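Local coordinates for protein Ral guanine nucleotide dissociation stimulator-like 2 (Mus musculus, PDB 4JGW) that probably acts as a guanine nucleotide exchange factor for Ral-type small G-proteins and may itself be an effector of Ras or Rap, at residues D98-L103 / R113-A118; L80-A85 / A424-L429; L212-L217 / V250-K255. All coordinates share one frame; numbering follows the deposited sequence.

Contact 1 of 3, residues D98-L103 / R113-A118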
loop_
_atom_site.group_PDB
_atom_site.type_symbol
_atom_site.label_atom_id
_atom_site.label_comp_id
_atom_site.label_asym_id
_atom_site.label_seq_id
_atom_site.Cartn_x
_atom_site.Cartn_y
_atom_site.Cartn_z
ATOM N N ASP A 98 17.430 -22.671 10.759
ATOM C CA ASP A 98 18.701 -23.248 10.317
ATOM C C ASP A 98 19.886 -22.582 11.009
ATOM O O ASP A 98 20.743 -23.263 11.577
ATOM C CB ASP A 98 18.862 -23.116 8.799
ATOM C CG ASP A 98 18.122 -24.195 8.028
ATOM O OD1 ASP A 98 17.497 -25.073 8.659
ATOM O OD2 ASP A 98 18.170 -24.159 6.779
ATOM N N ARG A 99 19.917 -21.251 10.956
ATOM C CA ARG A 99 21.004 -20.454 11.523
ATOM C C ARG A 99 21.155 -20.662 13.030
ATOM O O ARG A 99 22.274 -20.729 13.542
ATOM C CB ARG A 99 20.815 -18.968 11.177
ATOM C CG ARG A 99 21.853 -18.008 11.769
ATOM C CD ARG A 99 23.260 -18.259 11.244
ATOM N NE ARG A 99 24.240 -17.406 11.918
ATOM C CZ ARG A 99 25.560 -17.516 11.790
ATOM N NH1 ARG A 99 26.092 -18.448 11.008
ATOM N NH2 ARG A 99 26.354 -16.683 12.450
ATOM N N LEU A 100 20.027 -20.777 13.727
ATOM C CA LEU A 100 20.028 -21.027 15.168
ATOM C C LEU A 100 20.537 -22.429 15.506
ATOM O O LEU A 100 21.244 -22.613 16.500
ATOM C CB LEU A 100 18.631 -20.807 15.762
ATOM C CG LEU A 100 18.066 -19.381 15.811
ATOM C CD1 LEU A 100 16.583 -19.406 16.158
ATOM C CD2 LEU A 100 18.833 -18.496 16.791
ATOM N N GLU A 101 20.177 -23.405 14.674
ATOM C CA GLU A 101 20.594 -24.798 14.856
ATOM C C GLU A 101 22.094 -24.998 14.642
ATOM O O GLU A 101 22.729 -25.767 15.364
ATOM C CB GLU A 101 19.808 -25.725 13.926
ATOM C CG GLU A 101 18.400 -26.038 14.406
ATOM C CD GLU A 101 17.524 -26.642 13.321
ATOM O OE1 GLU A 101 18.051 -27.036 12.257
ATOM O OE2 GLU A 101 16.298 -26.726 13.535
ATOM N N ALA A 102 22.651 -24.302 13.654
ATOM C CA ALA A 102 24.088 -24.357 13.373
ATOM C C ALA A 102 24.895 -23.571 14.410
ATOM O O ALA A 102 26.115 -23.416 14.279
ATOM C CB ALA A 102 24.373 -23.839 11.970
ATOM N N LEU A 103 24.206 -23.094 15.443
ATOM C CA LEU A 103 24.804 -22.239 16.455
ATOM C C LEU A 103 24.609 -22.811 17.861
ATOM O O LEU A 103 24.908 -22.149 18.858
ATOM C CB LEU A 103 24.206 -20.833 16.353
ATOM C CG LEU A 103 25.171 -19.657 16.174
ATOM C CD1 LEU A 103 25.883 -19.722 14.829
ATOM C CD2 LEU A 103 24.413 -18.357 16.292
ATOM N N ARG A 113 22.915 -14.386 22.779
ATOM C CA ARG A 113 22.880 -13.116 22.057
ATOM C C ARG A 113 22.084 -13.233 20.754
ATOM O O ARG A 113 21.128 -12.488 20.540
ATOM C CB ARG A 113 24.308 -12.643 21.769
ATOM C CG ARG A 113 24.423 -11.265 21.124
ATOM C CD ARG A 113 25.700 -11.146 20.293
ATOM N NE ARG A 113 26.915 -11.324 21.090
ATOM C CZ ARG A 113 28.089 -11.723 20.603
ATOM N NH1 ARG A 113 28.227 -12.002 19.312
ATOM N NH2 ARG A 113 29.130 -11.851 21.414
ATOM N N THR A 114 22.481 -14.180 19.904
ATOM C CA THR A 114 21.849 -14.394 18.601
ATOM C C THR A 114 20.403 -14.874 18.742
ATOM O O THR A 114 19.528 -14.453 17.978
ATOM C CB THR A 114 22.660 -15.383 17.738
ATOM O OG1 THR A 114 24.008 -14.917 17.627
ATOM C CG2 THR A 114 22.062 -15.518 16.335
ATOM N N THR A 115 20.160 -15.748 19.718
ATOM C CA THR A 115 18.804 -16.197 20.032
ATOM C C THR A 115 17.938 -15.000 20.434
ATOM O O THR A 115 16.775 -14.914 20.042
ATOM C CB THR A 115 18.795 -17.277 21.137
ATOM O OG1 THR A 115 19.680 -18.340 20.767
ATOM C CG2 THR A 115 17.397 -17.851 21.331
ATOM N N GLY A 116 18.528 -14.073 21.190
ATOM C CA GLY A 116 17.867 -12.825 21.567
ATOM C C GLY A 116 17.520 -11.956 20.370
ATOM O O GLY A 116 16.442 -11.362 20.318
ATOM N N VAL A 117 18.436 -11.883 19.406
ATOM C CA VAL A 117 18.192 -11.150 18.165
ATOM C C VAL A 117 17.077 -11.831 17.364
ATOM O O VAL A 117 16.200 -11.158 16.824
ATOM C CB VAL A 117 19.477 -10.998 17.307
ATOM C CG1 VAL A 117 19.208 -10.154 16.066
ATOM C CG2 VAL A 117 20.593 -10.364 18.124
ATOM N N ALA A 118 17.111 -13.162 17.313
ATOM C CA ALA A 118 16.097 -13.943 16.605
ATOM C C ALA A 118 14.701 -13.749 17.202
ATOM O O ALA A 118 13.737 -13.534 16.466
ATOM C CB ALA A 118 16.477 -15.422 16.573
#

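Contact 2 of 3, residues L80-A85 / A424-L429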
loop_
_atom_site.group_PDB
_atom_site.type_symbol
_atom_site.label_atom_id
_atom_site.label_comp_id
_atom_site.label_asym_id
_atom_site.label_seq_id
_atom_site.Cartn_x
_atom_site.Cartn_y
_atom_site.Cartn_z
ATOM N N LEU A 80 11.952 -7.995 6.065
ATOM C CA LEU A 80 10.702 -8.556 6.577
ATOM C C LEU A 80 9.488 -8.130 5.756
ATOM O O LEU A 80 8.547 -8.903 5.599
ATOM C CB LEU A 80 10.496 -8.198 8.056
ATOM C CG LEU A 80 11.448 -8.810 9.095
ATOM C CD1 LEU A 80 11.111 -8.305 10.492
ATOM C CD2 LEU A 80 11.446 -10.342 9.059
ATOM N N ALA A 81 9.523 -6.908 5.231
ATOM C CA ALA A 81 8.411 -6.367 4.449
ATOM C C ALA A 81 8.395 -6.844 2.995
ATOM O O ALA A 81 7.324 -7.013 2.414
ATOM C CB ALA A 81 8.408 -4.846 4.507
ATOM N N THR A 82 9.576 -7.060 2.417
ATOM C CA THR A 82 9.694 -7.373 0.989
ATOM C C THR A 82 9.995 -8.844 0.664
ATOM O O THR A 82 10.023 -9.218 -0.508
ATOM C CB THR A 82 10.764 -6.492 0.291
ATOM O OG1 THR A 82 12.058 -6.768 0.846
ATOM C CG2 THR A 82 10.445 -5.007 0.441
ATOM N N HIS A 83 10.211 -9.673 1.686
ATOM C CA HIS A 83 10.715 -11.041 1.479
ATOM C C HIS A 83 9.864 -11.924 0.557
ATOM O O HIS A 83 10.400 -12.773 -0.156
ATOM C CB HIS A 83 10.998 -11.750 2.811
ATOM C CG HIS A 83 9.777 -12.259 3.510
ATOM N ND1 HIS A 83 8.967 -11.452 4.281
ATOM C CD2 HIS A 83 9.238 -13.500 3.571
ATOM C CE1 HIS A 83 7.977 -12.172 4.777
ATOM N NE2 HIS A 83 8.119 -13.418 4.363
ATOM N N ARG A 84 8.551 -11.707 0.562
ATOM C CA ARG A 84 7.634 -12.512 -0.245
ATOM C C ARG A 84 7.776 -12.256 -1.745
ATOM O O ARG A 84 7.195 -12.977 -2.556
ATOM C CB ARG A 84 6.186 -12.303 0.203
ATOM C CG ARG A 84 5.880 -12.904 1.558
ATOM C CD ARG A 84 4.388 -13.031 1.781
ATOM N NE ARG A 84 4.103 -14.013 2.824
ATOM C CZ ARG A 84 2.937 -14.626 2.988
ATOM N NH1 ARG A 84 1.919 -14.369 2.173
ATOM N NH2 ARG A 84 2.791 -15.508 3.969
ATOM N N ALA A 85 8.551 -11.234 -2.106
ATOM C CA ALA A 85 8.814 -10.921 -3.508
ATOM C C ALA A 85 9.896 -11.813 -4.118
ATOM O O ALA A 85 9.912 -12.024 -5.334
ATOM C CB ALA A 85 9.181 -9.450 -3.666
ATOM N N ALA A 424 11.178 1.990 1.004
ATOM C CA ALA A 424 10.983 3.443 1.032
ATOM C C ALA A 424 9.550 3.819 0.657
ATOM O O ALA A 424 8.898 4.595 1.360
ATOM C CB ALA A 424 11.986 4.143 0.108
ATOM N N ILE A 425 9.069 3.254 -0.451
ATOM C CA ILE A 425 7.702 3.476 -0.923
ATOM C C ILE A 425 6.688 2.865 0.043
ATOM O O ILE A 425 5.654 3.468 0.327
ATOM C CB ILE A 425 7.501 2.916 -2.357
ATOM C CG1 ILE A 425 8.340 3.715 -3.361
ATOM C CG2 ILE A 425 6.022 2.942 -2.759
ATOM C CD1 ILE A 425 8.728 2.929 -4.613
ATOM N N LEU A 426 7.000 1.674 0.552
ATOM C CA LEU A 426 6.125 0.985 1.499
ATOM C C LEU A 426 5.957 1.766 2.802
ATOM O O LEU A 426 4.862 1.796 3.367
ATOM C CB LEU A 426 6.624 -0.437 1.788
ATOM C CG LEU A 426 6.670 -1.486 0.668
ATOM C CD1 LEU A 426 6.905 -2.869 1.259
ATOM C CD2 LEU A 426 5.409 -1.485 -0.196
ATOM N N SER A 427 7.036 2.401 3.263
ATOM C CA SER A 427 7.001 3.192 4.496
ATOM C C SER A 427 6.143 4.450 4.343
ATOM O O SER A 427 5.544 4.913 5.313
ATOM C CB SER A 427 8.415 3.545 4.975
ATOM O OG SER A 427 9.062 4.440 4.087
ATOM N N GLU A 428 6.090 4.991 3.126
ATOM C CA GLU A 428 5.182 6.093 2.794
ATOM C C GLU A 428 3.732 5.652 2.967
ATOM O O GLU A 428 2.908 6.389 3.506
ATOM C CB GLU A 428 5.395 6.571 1.356
ATOM C CG GLU A 428 6.721 7.268 1.088
ATOM C CD GLU A 428 6.948 7.542 -0.395
ATOM O OE1 GLU A 428 5.968 7.858 -1.109
ATOM O OE2 GLU A 428 8.110 7.444 -0.846
ATOM N N LEU A 429 3.440 4.438 2.508
ATOM C CA LEU A 429 2.113 3.845 2.621
ATOM C C LEU A 429 1.762 3.601 4.094
ATOM O O LEU A 429 0.630 3.848 4.516
ATOM C CB LEU A 429 2.069 2.540 1.816
ATOM C CG LEU A 429 0.986 2.256 0.762
ATOM C CD1 LEU A 429 0.516 3.497 0.005
ATOM C CD2 LEU A 429 1.495 1.205 -0.222
#

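Contact 3 of 3, residues L212-L217 / V250-K255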
loop_
_atom_site.group_PDB
_atom_site.type_symbol
_atom_site.label_atom_id
_atom_site.label_comp_id
_atom_site.label_asym_id
_atom_site.label_seq_id
_atom_site.Cartn_x
_atom_site.Cartn_y
_atom_site.Cartn_z
ATOM N N LEU A 212 -15.411 6.510 4.289
ATOM C CA LEU A 212 -15.499 5.436 5.282
ATOM C C LEU A 212 -15.164 4.076 4.670
ATOM O O LEU A 212 -14.417 3.294 5.258
ATOM C CB LEU A 212 -16.890 5.398 5.923
ATOM C CG LEU A 212 -17.079 4.539 7.177
ATOM C CD1 LEU A 212 -16.465 5.204 8.407
ATOM C CD2 LEU A 212 -18.553 4.261 7.410
ATOM N N LEU A 213 -15.716 3.805 3.490
ATOM C CA LEU A 213 -15.453 2.557 2.778
ATOM C C LEU A 213 -14.012 2.493 2.263
ATOM O O LEU A 213 -13.350 1.461 2.395
ATOM C CB LEU A 213 -16.446 2.367 1.626
ATOM C CG LEU A 213 -17.926 2.143 1.964
ATOM C CD1 LEU A 213 -18.795 2.427 0.749
ATOM C CD2 LEU A 213 -18.186 0.735 2.493
ATOM N N ASP A 214 -13.537 3.598 1.687
ATOM C CA ASP A 214 -12.168 3.694 1.181
ATOM C C ASP A 214 -11.125 3.578 2.291
ATOM O O ASP A 214 -10.100 2.913 2.113
ATOM C CB ASP A 214 -11.954 5.006 0.418
ATOM C CG ASP A 214 -12.699 5.052 -0.902
ATOM O OD1 ASP A 214 -12.897 3.990 -1.534
ATOM O OD2 ASP A 214 -13.085 6.165 -1.313
ATOM N N ALA A 215 -11.395 4.225 3.427
ATOM C CA ALA A 215 -10.461 4.258 4.555
ATOM C C ALA A 215 -10.209 2.879 5.152
ATOM O O ALA A 215 -9.054 2.495 5.349
ATOM C CB ALA A 215 -10.938 5.231 5.637
ATOM N N GLU A 216 -11.280 2.133 5.428
ATOM C CA GLU A 216 -11.140 0.811 6.045
ATOM C C GLU A 216 -10.435 -0.191 5.129
ATOM O O GLU A 216 -9.701 -1.056 5.608
ATOM C CB GLU A 216 -12.474 0.269 6.590
ATOM C CG GLU A 216 -13.541 -0.073 5.557
ATOM C CD GLU A 216 -14.775 -0.743 6.165
ATOM O OE1 GLU A 216 -14.771 -1.044 7.382
ATOM O OE2 GLU A 216 -15.753 -0.971 5.418
ATOM N N LEU A 217 -10.647 -0.054 3.819
ATOM C CA LEU A 217 -9.915 -0.847 2.832
ATOM C C LEU A 217 -8.435 -0.466 2.799
ATOM O O LEU A 217 -7.567 -1.336 2.701
ATOM C CB LEU A 217 -10.530 -0.702 1.436
ATOM C CG LEU A 217 -11.865 -1.411 1.186
ATOM C CD1 LEU A 217 -12.491 -0.897 -0.088
ATOM C CD2 LEU A 217 -11.710 -2.930 1.132
ATOM N N VAL A 250 -9.060 -1.720 -5.275
ATOM C CA VAL A 250 -9.272 -1.397 -6.687
ATOM C C VAL A 250 -10.733 -1.638 -7.085
ATOM O O VAL A 250 -11.306 -0.859 -7.848
ATOM C CB VAL A 250 -8.302 -2.187 -7.611
ATOM C CG1 VAL A 250 -8.609 -1.934 -9.087
ATOM C CG2 VAL A 250 -6.852 -1.814 -7.308
ATOM N N THR A 251 -11.321 -2.706 -6.547
ATOM C CA THR A 251 -12.720 -3.048 -6.800
ATOM C C THR A 251 -13.646 -1.908 -6.368
ATOM O O THR A 251 -14.502 -1.479 -7.144
ATOM C CB THR A 251 -13.124 -4.373 -6.095
ATOM O OG1 THR A 251 -12.211 -5.413 -6.466
ATOM C CG2 THR A 251 -14.540 -4.795 -6.484
ATOM N N GLN A 252 -13.454 -1.415 -5.143
ATOM C CA GLN A 252 -14.237 -0.299 -4.610
ATOM C C GLN A 252 -14.011 0.983 -5.404
ATOM O O GLN A 252 -14.963 1.711 -5.687
ATOM C CB GLN A 252 -13.938 -0.080 -3.122
ATOM C CG GLN A 252 -14.688 1.087 -2.462
ATOM C CD GLN A 252 -16.202 0.900 -2.413
ATOM O OE1 GLN A 252 -16.705 -0.220 -2.403
ATOM N NE2 GLN A 252 -16.927 2.008 -2.367
ATOM N N PHE A 253 -12.755 1.249 -5.766
ATOM C CA PHE A 253 -12.419 2.368 -6.646
ATOM C C PHE A 253 -13.224 2.301 -7.945
ATOM O O PHE A 253 -13.794 3.306 -8.377
ATOM C CB PHE A 253 -10.913 2.396 -6.946
ATOM C CG PHE A 253 -10.518 3.395 -8.005
ATOM C CD1 PHE A 253 -10.155 4.691 -7.656
ATOM C CD2 PHE A 253 -10.505 3.034 -9.354
ATOM C CE1 PHE A 253 -9.786 5.616 -8.628
ATOM C CE2 PHE A 253 -10.145 3.951 -10.338
ATOM C CZ PHE A 253 -9.785 5.246 -9.974
ATOM N N ASN A 254 -13.266 1.112 -8.551
ATOM C CA ASN A 254 -14.003 0.882 -9.795
ATOM C C ASN A 254 -15.520 0.971 -9.623
ATOM O O ASN A 254 -16.225 1.384 -10.544
ATOM C CB ASN A 254 -13.621 -0.469 -10.415
ATOM C CG ASN A 254 -12.199 -0.488 -10.975
ATOM O OD1 ASN A 254 -11.619 0.552 -11.302
ATOM N ND2 ASN A 254 -11.639 -1.685 -11.102
ATOM N N LYS A 255 -16.011 0.578 -8.446
ATOM C CA LYS A 255 -17.437 0.682 -8.117
ATOM C C LYS A 255 -17.889 2.138 -8.033
ATOM O O LYS A 255 -18.981 2.482 -8.497
ATOM C CB LYS A 255 -17.756 -0.036 -6.800
ATOM C CG LYS A 255 -17.858 -1.547 -6.911
ATOM C CD LYS A 255 -18.338 -2.165 -5.600
ATOM C CE LYS A 255 -18.115 -3.675 -5.589
ATOM N NZ LYS A 255 -18.528 -4.299 -4.298
HETATM O O HOH W 1 -15.611 4.368 -1.634
#

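Contact 1 of 3, residues D98-L103 / R113-A118
Leu-100 and Leu-103 of the first segment pack against Thr-114, Thr-115 and Ala-118 in an antiparallel helical hairpin of the N-terminal Ras-exchanger motif (REM) domain, formed by helix 89-101 and helix 108-128. The two segments bury 194 Å² between them, and the touches are van der Waals contacts made by leucine methyls. Leu-100 lies with CG beside its own backbone N (chi1 -69°), which carries both methyls of its fork to the methyl of Ala-118: CD2 stands 3.9 Å from Ala-118 CB and CD1 4.0 Å from the same atom. CD2 also rests on the backbone of the partner helix, 4.0 Å from Thr-115 CA. Helix 138-151 adds Leu-144 and Phe-147 against Leu-100, and Phe-147 and Leu-148 against Thr-115.

At the other end of the contact the chain has left the helix at Ala-102, and Leu-103 turns back toward the partner. Its side chain crosses that of Thr-114 at about a right angle, with chi1 at -125°, away from the staggered positions. The hydroxyls of the two threonines are bonded within their own helix: Thr-114 OG1 to Glu-110 O and Thr-115 OG1 to Leu-111 O. With OG1 so placed, Thr-114 CG2 stands anti to the backbone N, and the two branches present a forked surface to the leucine. The fork of Leu-103 is divided between two neighbours. CD1 sits 3.8 Å above the guanidinium plane of Arg-99, over its centre, whereas CD2 is equidistant from three atoms of the threonine, 3.7 Å from each of Thr-114 CB, OG1 and CG2.

Contact 2 of 3, residues L80-A85 / A424-L429
Leu-426 reaches across to Ala-81 and Thr-82 and carries the whole contact, which buries only 80 Å². Earlier on the same helix, Arg-419 and Phe-423 extend the seam, Arg-419 touching Thr-82 and Phe-423 touching Ala-81. Ala-424 opens the segment and offers its carbonyl O to a bond within the helix. Ile-425 turns to helix 392-404, packing on Phe-394 and Leu-401. Leu-426 points toward the first segment, its CG beside the backbone N (chi1 -64°), and it is the CD1 branch that arrives: 4.1 Å from Ala-81 CB and 4.2 Å from Thr-82 CG2. One methyl thus lies against two neighbouring methyls of the first segment. The hydroxyl of Thr-82 plays a separate role, bonding to Ala-78 O. Ser-427 OG then donates to Ala-424 O at 2.7 Å, tilted 34° from the carbonyl plane. Glu-428 and Leu-429 both lean on Phe-394, and Leu-429 also touches Cys-226. The contact therefore joins the REM domain to helix 416-436, which with helix 392-404 probably forms the helical hairpin of the CDC25-homology domain, a REM-to-hairpin packing known from Ras-family exchange factors such as Sos.

Contact 3 of 3, residues L212-L217 / V250-K255
Asp-214 OD2 is gripped by two side chains from beyond the segments, Ser-309 OG and Asn-306 ND2, while the other carboxylate oxygen, OD1, faces Gln-252 across the contact. OD1 lies 3.5 Å from Gln-252 CG, a touch of oxygen on methylene and not a polar bond. The polar link runs instead through one water. It accepts from Gln-252 NE2 at 2.8 Å and donates to Asp-214 OD1 at 2.7 Å, the latter bond weak. The carboxylate and amide planes stand 63° apart, so the two flat groups neither stack nor lie edge to edge in one plane.

Gln-252 is the centre of the packing. Its chain leaves the backbone extended, with CG anti to N, and then bends at chi2 (65°), which brings the amide beside Leu-213. Leu-217 approaches from one end, its CD1 3.5 Å from Gln-252 CB. From the other end Leu-213 CD1 lies 3.7 Å from Gln-252 NE2. Each leucine crosses the glutamine at about a right angle. The axes of the two short helical segments run nearly antiparallel, 164° apart, with a closest approach of 10.3 Å. Leu-213 also packs on Gln-448 and Leu-451 of helix 445-453, within the RasGEF catalytic domain.

The junction is thus part apolar and part water-mediated: Leu-217 packs on the methylenes of Gln-252 and Leu-213 on its amide nitrogen, which also donates to a water bound to the buried aspartate, while Ser-309 and Asn-306 fix the far oxygen of that carboxylate.

How the contacts relate
Contact 1 lies inside the REM domain and contact 3 inside the RasGEF domain, and contact 2 ties the two domains together. Their centres lie about 25 Å apart for contacts 1 and 2, about 22 Å for contacts 2 and 3, and about 43 Å for contacts 1 and 3; none touches another. In sequence, helix 75-82 of contact 2 is followed by helices 89-101 and 108-128 of contact 1, then by helices 203-219 and 244-264 of contact 3, and helix 416-436 returns last to complete contact 2. Contact 2 thus spans both others along the chain, bringing a late helix of the exchange domain back to the REM domain near the centre of an elongated molecule.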